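Local coordinates for bluetongue virus COAT protein VP7 (Bluetongue virus, PDB 1BVP), which forms trimeric capsomers that assemble on a VP3 scaffold as part of the bluetongue virus core, at residues Met68-Asn76 and Leu308-Leu316; Tyr126-Glu134 and Ile174-Ile184. All coordinates share one frame; numbering follows the deposited sequence.

Interaction 1: Met68-Asn76 and Leu308-Leu316; sequences MMLSAAGIN and LTLLLLSTL
T309 OG1, 4.0 Å from A73 CB across the contact, hydrogen-bonds back to D305 O one turn earlier in its own helix. With this hydroxyl satisfied by the backbone, T309 offers its methyl to the contact. A chi1 of -58° sets OG1 beside the backbone N and leaves CG2 anti to it, and T309 CG2 meets I75 CD1 at 4.2 Å, just after helix 55-73 has ended.

The main side chain of the contact is M69, a knob seated in the hole formed by T309, L312, L313 and L316. Its CG stands anti to the backbone N, and the chain then bends at chi2 and chi3. This shape leaves M69 CG 4.1 Å from L316 CD2, while M69 CE folds back to 4.2 Å from L312 CB and reaches the neighbourhood of T309 and L313. The side chains of M69 and L316 cross at about a right angle. One turn along, L312 CD2 lies 3.8 Å from A72 CB and also borders A73; the small alanines let the leucine come close to the backbone, and L308 CD1 lies near A72 O.

Helix 55-73 closes in a Schellman motif, with G74 at positive phi as the C-prime residue and I75 N bonded to L70 O; this turn brings I75 round to T309. L312 also touches L9 of helix 2-15, and L313 touches W278 and L286 of helix 276-286. Helix 68-73 and helix 308-316 run at 173° to each other with their axes 9.9 Å apart, an antiparallel helix pair with one knob, M69, in a hole of its partner, inside the helical domain of VP7.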
loop_
_atom_site.group_PDB
_atom_site.type_symbol
_atom_site.label_atom_id
_atom_site.label_comp_id
_atom_site.label_asym_id
_atom_site.label_seq_id
_atom_site.Cartn_x
_atom_site.Cartn_y
_atom_site.Cartn_z
ATOM N N MET A 68 22.976 13.534 -15.048
ATOM C CA MET A 68 23.148 12.152 -14.650
ATOM C C MET A 68 21.855 11.376 -14.686
ATOM O O MET A 68 21.845 10.220 -15.111
ATOM C CB MET A 68 23.788 12.095 -13.278
ATOM C CG MET A 68 25.232 12.548 -13.301
ATOM S SD MET A 68 26.030 12.338 -11.721
ATOM C CE MET A 68 27.701 12.405 -12.286
ATOM N N MET A 69 20.763 12.008 -14.253
ATOM C CA MET A 69 19.440 11.388 -14.283
ATOM C C MET A 69 19.055 11.128 -15.768
ATOM O O MET A 69 18.785 9.996 -16.147
ATOM C CB MET A 69 18.442 12.322 -13.600
ATOM C CG MET A 69 16.986 11.827 -13.498
ATOM S SD MET A 69 15.974 12.300 -14.926
ATOM C CE MET A 69 15.199 10.775 -15.351
ATOM N N LEU A 70 19.171 12.135 -16.634
ATOM C CA LEU A 70 18.817 11.939 -18.035
ATOM C C LEU A 70 19.660 10.889 -18.717
ATOM O O LEU A 70 19.136 10.066 -19.467
ATOM C CB LEU A 70 18.857 13.256 -18.820
ATOM C CG LEU A 70 17.935 14.335 -18.226
ATOM C CD1 LEU A 70 18.161 15.672 -18.859
ATOM C CD2 LEU A 70 16.464 13.903 -18.321
ATOM N N SER A 71 20.954 10.862 -18.436
ATOM C CA SER A 71 21.813 9.857 -19.079
ATOM C C SER A 71 21.488 8.443 -18.618
ATOM O O SER A 71 21.441 7.518 -19.424
ATOM C CB SER A 71 23.305 10.168 -18.875
ATOM O OG SER A 71 23.623 11.397 -19.522
ATOM N N ALA A 72 21.216 8.271 -17.329
ATOM C CA ALA A 72 20.893 6.935 -16.832
ATOM C C ALA A 72 19.541 6.460 -17.376
ATOM O O ALA A 72 19.358 5.265 -17.583
ATOM C CB ALA A 72 20.873 6.924 -15.301
ATOM N N ALA A 73 18.599 7.392 -17.565
ATOM C CA ALA A 73 17.264 7.082 -18.067
ATOM C C ALA A 73 17.219 6.935 -19.580
ATOM O O ALA A 73 16.250 6.408 -20.118
ATOM C CB ALA A 73 16.278 8.123 -17.618
ATOM N N GLY A 74 18.260 7.398 -20.256
ATOM C CA GLY A 74 18.337 7.286 -21.705
ATOM C C GLY A 74 17.529 8.330 -22.445
ATOM O O GLY A 74 17.225 8.170 -23.620
ATOM N N ILE A 75 17.242 9.431 -21.772
ATOM C CA ILE A 75 16.452 10.523 -22.324
ATOM C C ILE A 75 17.279 11.704 -22.823
ATOM O O ILE A 75 18.305 12.068 -22.265
ATOM C CB ILE A 75 15.519 11.079 -21.231
ATOM C CG1 ILE A 75 14.601 9.978 -20.713
ATOM C CG2 ILE A 75 14.759 12.295 -21.710
ATOM C CD1 ILE A 75 13.820 10.397 -19.511
ATOM N N ASN A 76 16.788 12.344 -23.866
ATOM C CA ASN A 76 17.436 13.517 -24.400
ATOM C C ASN A 76 16.315 14.583 -24.362
ATOM O O ASN A 76 15.430 14.542 -25.192
ATOM C CB ASN A 76 17.930 13.212 -25.812
ATOM C CG ASN A 76 18.395 14.461 -26.568
ATOM O OD1 ASN A 76 18.538 14.418 -27.783
ATOM N ND2 ASN A 76 18.642 15.574 -25.856
ATOM N N LEU A 308 12.334 2.732 -13.864
ATOM C CA LEU A 308 13.607 3.383 -13.613
ATOM C C LEU A 308 13.465 4.890 -13.643
ATOM O O LEU A 308 13.930 5.605 -12.729
ATOM C CB LEU A 308 14.589 2.993 -14.688
ATOM C CG LEU A 308 15.977 2.523 -14.286
ATOM C CD1 LEU A 308 16.915 3.119 -15.292
ATOM C CD2 LEU A 308 16.347 2.966 -12.898
ATOM N N THR A 309 12.865 5.379 -14.720
ATOM C CA THR A 309 12.649 6.808 -14.881
ATOM C C THR A 309 11.886 7.409 -13.692
ATOM O O THR A 309 12.198 8.508 -13.235
ATOM C CB THR A 309 11.894 7.084 -16.190
ATOM O OG1 THR A 309 12.634 6.552 -17.308
ATOM C CG2 THR A 309 11.688 8.551 -16.382
ATOM N N LEU A 310 10.890 6.692 -13.184
ATOM C CA LEU A 310 10.129 7.179 -12.047
ATOM C C LEU A 310 11.031 7.242 -10.839
ATOM O O LEU A 310 11.055 8.275 -10.160
ATOM C CB LEU A 310 8.893 6.303 -11.755
ATOM C CG LEU A 310 7.820 6.434 -12.846
ATOM C CD1 LEU A 310 6.824 5.336 -12.699
ATOM C CD2 LEU A 310 7.168 7.798 -12.805
ATOM N N LEU A 311 11.768 6.163 -10.559
ATOM C CA LEU A 311 12.669 6.149 -9.401
ATOM C C LEU A 311 13.728 7.251 -9.481
ATOM O O LEU A 311 13.923 8.024 -8.537
ATOM C CB LEU A 311 13.358 4.804 -9.277
ATOM C CG LEU A 311 12.345 3.718 -8.981
ATOM C CD1 LEU A 311 13.091 2.432 -8.744
ATOM C CD2 LEU A 311 11.513 4.105 -7.756
ATOM N N LEU A 312 14.366 7.338 -10.641
ATOM C CA LEU A 312 15.380 8.339 -10.889
ATOM C C LEU A 312 14.799 9.772 -10.748
ATOM O O LEU A 312 15.388 10.647 -10.080
ATOM C CB LEU A 312 15.979 8.081 -12.273
ATOM C CG LEU A 312 17.370 7.423 -12.465
ATOM C CD1 LEU A 312 17.757 6.528 -11.356
ATOM C CD2 LEU A 312 17.419 6.690 -13.781
ATOM N N LEU A 313 13.616 10.006 -11.309
ATOM C CA LEU A 313 12.994 11.328 -11.204
ATOM C C LEU A 313 12.597 11.666 -9.770
ATOM O O LEU A 313 12.692 12.809 -9.365
ATOM C CB LEU A 313 11.773 11.400 -12.082
ATOM C CG LEU A 313 11.754 12.433 -13.186
ATOM C CD1 LEU A 313 10.330 12.449 -13.692
ATOM C CD2 LEU A 313 12.159 13.818 -12.701
ATOM N N SER A 314 12.145 10.676 -9.004
ATOM C CA SER A 314 11.756 10.888 -7.613
ATOM C C SER A 314 12.957 11.359 -6.797
ATOM O O SER A 314 12.864 12.312 -6.009
ATOM C CB SER A 314 11.193 9.598 -7.025
ATOM O OG SER A 314 10.661 9.877 -5.745
ATOM N N THR A 315 14.092 10.692 -6.994
ATOM C CA THR A 315 15.316 11.087 -6.329
ATOM C C THR A 315 15.704 12.507 -6.781
ATOM O O THR A 315 16.021 13.366 -5.946
ATOM C CB THR A 315 16.440 10.110 -6.654
ATOM O OG1 THR A 315 16.015 8.796 -6.299
ATOM C CG2 THR A 315 17.702 10.434 -5.849
ATOM N N LEU A 316 15.656 12.780 -8.084
ATOM C CA LEU A 316 15.991 14.124 -8.555
ATOM C C LEU A 316 15.092 15.174 -7.900
ATOM O O LEU A 316 15.543 16.297 -7.621
ATOM C CB LEU A 316 15.903 14.223 -10.068
ATOM C CG LEU A 316 16.313 15.550 -10.714
ATOM C CD1 LEU A 316 17.809 15.733 -10.586
ATOM C CD2 LEU A 316 15.946 15.535 -12.211
#

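Interaction 2: Tyr126-Glu134 and Ile174-Ile184; sequences YGFFLETEE and IFQGRNDPMMI
I174 presents its carbonyl to the edge of the F129 ring, I174 O lying 3.6 Å from F129 CE1. F175 comes next: F175 CD1 is 3.6 Å from F129 CZ, the two rings set obliquely with planes 46° apart, while its carbonyl O sits at the edge of the F128 ring. After G177, which has positive phi, R178 passes F128 and F129, its CG near F128 CE1 and its CD packed on F129. A bend at chi3 carries the guanidinium to E131, where R178 NH2 gives a hydrogen bond of 2.7 Å to E131 O, approaching from above the carbonyl plane. T132 CG2 lies over one face of the guanidinium, toward its rim; the T132 hydroxyl bonds to F129 O and to R189 of a second subunit.

Within the β-sandwich domain, the contact packs the loop between strands 122-123 and 134-136, with its type I turn G127-L130, against the segment leading into strand 183-195; F128 also meets Y250 edge-to-face. The N179 amide stands nearly upright to one face of F128, toward the ring rim. P181 CG approaches that ring's edge, 4.2 Å from F128 CE2. Past the β bulge at M182 and M183, I184 CD1 reaches F128 CE2 at 3.8 Å.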
loop_
_atom_site.group_PDB
_atom_site.type_symbol
_atom_site.label_atom_id
_atom_site.label_comp_id
_atom_site.label_asym_id
_atom_site.label_seq_id
_atom_site.Cartn_x
_atom_site.Cartn_y
_atom_site.Cartn_z
ATOM N N TYR A 126 -8.920 -3.641 -9.290
ATOM C CA TYR A 126 -10.327 -3.403 -9.510
ATOM C C TYR A 126 -11.217 -4.624 -9.524
ATOM O O TYR A 126 -10.734 -5.752 -9.414
ATOM C CB TYR A 126 -10.489 -2.625 -10.782
ATOM C CG TYR A 126 -9.547 -1.464 -10.857
ATOM C CD1 TYR A 126 -9.475 -0.496 -9.818
ATOM C CD2 TYR A 126 -8.736 -1.307 -11.988
ATOM C CE1 TYR A 126 -8.597 0.621 -9.931
ATOM C CE2 TYR A 126 -7.861 -0.212 -12.125
ATOM C CZ TYR A 126 -7.790 0.746 -11.111
ATOM O OH TYR A 126 -6.920 1.796 -11.355
ATOM N N GLY A 127 -12.524 -4.378 -9.631
ATOM C CA GLY A 127 -13.495 -5.452 -9.638
ATOM C C GLY A 127 -13.291 -6.363 -10.830
ATOM O O GLY A 127 -12.976 -5.901 -11.948
ATOM N N PHE A 128 -13.488 -7.658 -10.600
ATOM C CA PHE A 128 -13.314 -8.629 -11.660
ATOM C C PHE A 128 -14.151 -8.312 -12.899
ATOM O O PHE A 128 -13.747 -8.599 -14.021
ATOM C CB PHE A 128 -13.629 -10.022 -11.141
ATOM C CG PHE A 128 -13.304 -11.098 -12.125
ATOM C CD1 PHE A 128 -14.234 -11.498 -13.077
ATOM C CD2 PHE A 128 -12.074 -11.713 -12.113
ATOM C CE1 PHE A 128 -13.937 -12.490 -13.990
ATOM C CE2 PHE A 128 -11.770 -12.714 -13.032
ATOM C CZ PHE A 128 -12.708 -13.101 -13.967
ATOM N N PHE A 129 -15.319 -7.712 -12.693
ATOM C CA PHE A 129 -16.231 -7.364 -13.792
ATOM C C PHE A 129 -16.324 -5.893 -14.073
ATOM O O PHE A 129 -17.340 -5.424 -14.555
ATOM C CB PHE A 129 -17.642 -7.864 -13.510
ATOM C CG PHE A 129 -17.741 -9.341 -13.385
ATOM C CD1 PHE A 129 -17.736 -10.148 -14.530
ATOM C CD2 PHE A 129 -17.802 -9.937 -12.121
ATOM C CE1 PHE A 129 -17.783 -11.561 -14.418
ATOM C CE2 PHE A 129 -17.855 -11.320 -11.994
ATOM C CZ PHE A 129 -17.840 -12.142 -13.149
ATOM N N LEU A 130 -15.267 -5.156 -13.793
ATOM C CA LEU A 130 -15.283 -3.738 -14.048
ATOM C C LEU A 130 -15.572 -3.407 -15.511
ATOM O O LEU A 130 -16.260 -2.438 -15.813
ATOM C CB LEU A 130 -13.942 -3.137 -13.659
ATOM C CG LEU A 130 -13.870 -1.616 -13.841
ATOM C CD1 LEU A 130 -14.370 -0.916 -12.580
ATOM C CD2 LEU A 130 -12.443 -1.201 -14.168
ATOM N N GLU A 131 -15.090 -4.222 -16.435
ATOM C CA GLU A 131 -15.307 -3.869 -17.823
ATOM C C GLU A 131 -16.455 -4.579 -18.493
ATOM O O GLU A 131 -16.273 -5.266 -19.488
ATOM C CB GLU A 131 -14.021 -4.026 -18.614
ATOM C CG GLU A 131 -12.880 -3.232 -18.018
ATOM C CD GLU A 131 -11.645 -3.202 -18.892
ATOM O OE1 GLU A 131 -11.355 -4.226 -19.562
ATOM O OE2 GLU A 131 -10.974 -2.138 -18.897
ATOM N N THR A 132 -17.650 -4.357 -17.965
ATOM C CA THR A 132 -18.875 -4.941 -18.487
ATOM C C THR A 132 -19.772 -3.806 -18.993
ATOM O O THR A 132 -19.840 -2.733 -18.374
ATOM C CB THR A 132 -19.608 -5.713 -17.384
ATOM O OG1 THR A 132 -19.673 -4.908 -16.190
ATOM C CG2 THR A 132 -18.894 -6.998 -17.089
ATOM N N GLU A 133 -20.477 -4.042 -20.097
ATOM C CA GLU A 133 -21.335 -3.006 -20.658
ATOM C C GLU A 133 -22.727 -2.960 -20.052
ATOM O O GLU A 133 -23.380 -1.917 -20.068
ATOM C CB GLU A 133 -21.466 -3.209 -22.154
ATOM C CG GLU A 133 -20.206 -2.987 -22.900
ATOM C CD GLU A 133 -20.378 -3.228 -24.370
ATOM O OE1 GLU A 133 -20.859 -2.322 -25.101
ATOM O OE2 GLU A 133 -20.045 -4.348 -24.789
ATOM N N GLU A 134 -23.168 -4.089 -19.508
ATOM C CA GLU A 134 -24.503 -4.205 -18.944
ATOM C C GLU A 134 -24.428 -4.749 -17.547
ATOM O O GLU A 134 -23.571 -5.569 -17.256
ATOM C CB GLU A 134 -25.320 -5.220 -19.749
ATOM C CG GLU A 134 -25.367 -4.982 -21.242
ATOM C CD GLU A 134 -25.877 -6.183 -22.014
ATOM O OE1 GLU A 134 -25.659 -7.339 -21.556
ATOM O OE2 GLU A 134 -26.483 -5.964 -23.089
ATOM N N ILE A 174 -19.518 -17.451 -17.272
ATOM C CA ILE A 174 -19.816 -16.017 -17.056
ATOM C C ILE A 174 -18.506 -15.309 -16.654
ATOM O O ILE A 174 -18.295 -14.119 -16.950
ATOM C CB ILE A 174 -20.959 -15.850 -15.959
ATOM C CG1 ILE A 174 -21.361 -14.399 -15.736
ATOM C CG2 ILE A 174 -20.530 -16.410 -14.619
ATOM C CD1 ILE A 174 -22.118 -13.799 -16.858
ATOM N N PHE A 175 -17.620 -16.088 -16.025
ATOM C CA PHE A 175 -16.312 -15.645 -15.553
ATOM C C PHE A 175 -15.192 -15.711 -16.585
ATOM O O PHE A 175 -14.153 -15.068 -16.408
ATOM C CB PHE A 175 -15.853 -16.511 -14.389
ATOM C CG PHE A 175 -16.645 -16.321 -13.143
ATOM C CD1 PHE A 175 -16.349 -15.283 -12.265
ATOM C CD2 PHE A 175 -17.668 -17.195 -12.817
ATOM C CE1 PHE A 175 -17.063 -15.121 -11.073
ATOM C CE2 PHE A 175 -18.391 -17.046 -11.630
ATOM C CZ PHE A 175 -18.090 -16.012 -10.758
ATOM N N GLN A 176 -15.375 -16.507 -17.632
ATOM C CA GLN A 176 -14.337 -16.723 -18.644
ATOM C C GLN A 176 -14.171 -15.657 -19.714
ATOM O O GLN A 176 -15.027 -14.777 -19.859
ATOM C CB GLN A 176 -14.457 -18.155 -19.203
ATOM C CG GLN A 176 -14.370 -19.183 -18.015
ATOM C CD GLN A 176 -14.600 -20.644 -18.393
ATOM O OE1 GLN A 176 -15.183 -20.947 -19.449
ATOM N NE2 GLN A 176 -14.152 -21.564 -17.524
ATOM N N GLY A 177 -12.983 -15.630 -20.325
ATOM C CA GLY A 177 -12.688 -14.659 -21.372
ATOM C C GLY A 177 -12.305 -13.246 -20.953
ATOM O O GLY A 177 -11.906 -12.439 -21.789
ATOM N N ARG A 178 -12.459 -12.923 -19.675
ATOM C CA ARG A 178 -12.115 -11.598 -19.161
ATOM C C ARG A 178 -10.932 -11.756 -18.230
ATOM O O ARG A 178 -10.911 -12.691 -17.399
ATOM C CB ARG A 178 -13.286 -10.953 -18.393
ATOM C CG ARG A 178 -14.408 -11.897 -17.932
ATOM C CD ARG A 178 -15.712 -11.156 -17.557
ATOM N NE ARG A 178 -16.070 -10.097 -18.508
ATOM C CZ ARG A 178 -15.623 -8.835 -18.452
ATOM N NH1 ARG A 178 -14.793 -8.419 -17.483
ATOM N NH2 ARG A 178 -15.958 -7.986 -19.413
ATOM N N ASN A 179 -9.973 -10.830 -18.358
ATOM C CA ASN A 179 -8.749 -10.818 -17.544
ATOM C C ASN A 179 -7.982 -12.089 -17.894
ATOM O O ASN A 179 -8.252 -12.733 -18.937
ATOM C CB ASN A 179 -9.077 -10.786 -16.049
ATOM C CG ASN A 179 -10.121 -9.697 -15.689
ATOM O OD1 ASN A 179 -10.988 -9.903 -14.825
ATOM N ND2 ASN A 179 -10.051 -8.547 -16.368
ATOM N N ASP A 180 -7.024 -12.472 -17.072
ATOM C CA ASP A 180 -6.293 -13.683 -17.416
ATOM C C ASP A 180 -5.872 -14.134 -16.043
ATOM O O ASP A 180 -4.690 -14.173 -15.702
ATOM C CB ASP A 180 -5.126 -13.294 -18.354
ATOM C CG ASP A 180 -4.212 -14.462 -18.717
ATOM O OD1 ASP A 180 -4.556 -15.652 -18.469
ATOM O OD2 ASP A 180 -3.107 -14.163 -19.239
ATOM N N PRO A 181 -6.866 -14.458 -15.215
ATOM C CA PRO A 181 -6.637 -14.885 -13.847
ATOM C C PRO A 181 -5.913 -16.188 -13.675
ATOM O O PRO A 181 -5.915 -17.027 -14.557
ATOM C CB PRO A 181 -8.050 -14.930 -13.277
ATOM C CG PRO A 181 -8.822 -15.423 -14.390
ATOM C CD PRO A 181 -8.287 -14.622 -15.563
ATOM N N MET A 182 -5.224 -16.289 -12.550
ATOM C CA MET A 182 -4.492 -17.472 -12.166
ATOM C C MET A 182 -5.311 -18.094 -11.054
ATOM O O MET A 182 -5.316 -19.315 -10.875
ATOM C CB MET A 182 -3.116 -17.085 -11.643
ATOM C CG MET A 182 -2.122 -16.743 -12.736
ATOM S SD MET A 182 -0.503 -16.308 -12.109
ATOM C CE MET A 182 0.114 -17.859 -11.402
ATOM N N MET A 183 -5.976 -17.245 -10.281
ATOM C CA MET A 183 -6.813 -17.731 -9.212
ATOM C C MET A 183 -7.885 -16.672 -8.953
ATOM O O MET A 183 -7.630 -15.487 -9.146
ATOM C CB MET A 183 -5.990 -18.009 -7.973
ATOM C CG MET A 183 -6.590 -19.058 -7.095
ATOM S SD MET A 183 -6.354 -20.678 -7.798
ATOM C CE MET A 183 -6.317 -21.595 -6.338
ATOM N N ILE A 184 -9.103 -17.118 -8.635
ATOM C CA ILE A 184 -10.234 -16.230 -8.383
ATOM C C ILE A 184 -10.741 -16.626 -7.025
ATOM O O ILE A 184 -10.907 -17.814 -6.757
ATOM C CB ILE A 184 -11.351 -16.423 -9.441
ATOM C CG1 ILE A 184 -10.732 -16.335 -10.832
ATOM C CG2 ILE A 184 -12.425 -15.339 -9.309
ATOM C CD1 ILE A 184 -11.695 -16.379 -11.931
#

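The two interactions lie on opposite sides of the chain's centre, their centres 36 Å apart and their nearest atoms about 14 Å apart. Interaction 1 belongs to the helical domain and joins helix 55-73 to helix 304-323, which are far apart in sequence. Interaction 2 is nested in the intervening chain and lies in the β-sandwich domain, next to strands 158-163 and 241-252. VP7 therefore builds its helical domain from both ends of the chain and its β domain from the middle. Both domains take part in the trimer: S314 packs on R111 of a neighbouring subunit, and E134 forms a salt bridge with R190 of a neighbouring subunit.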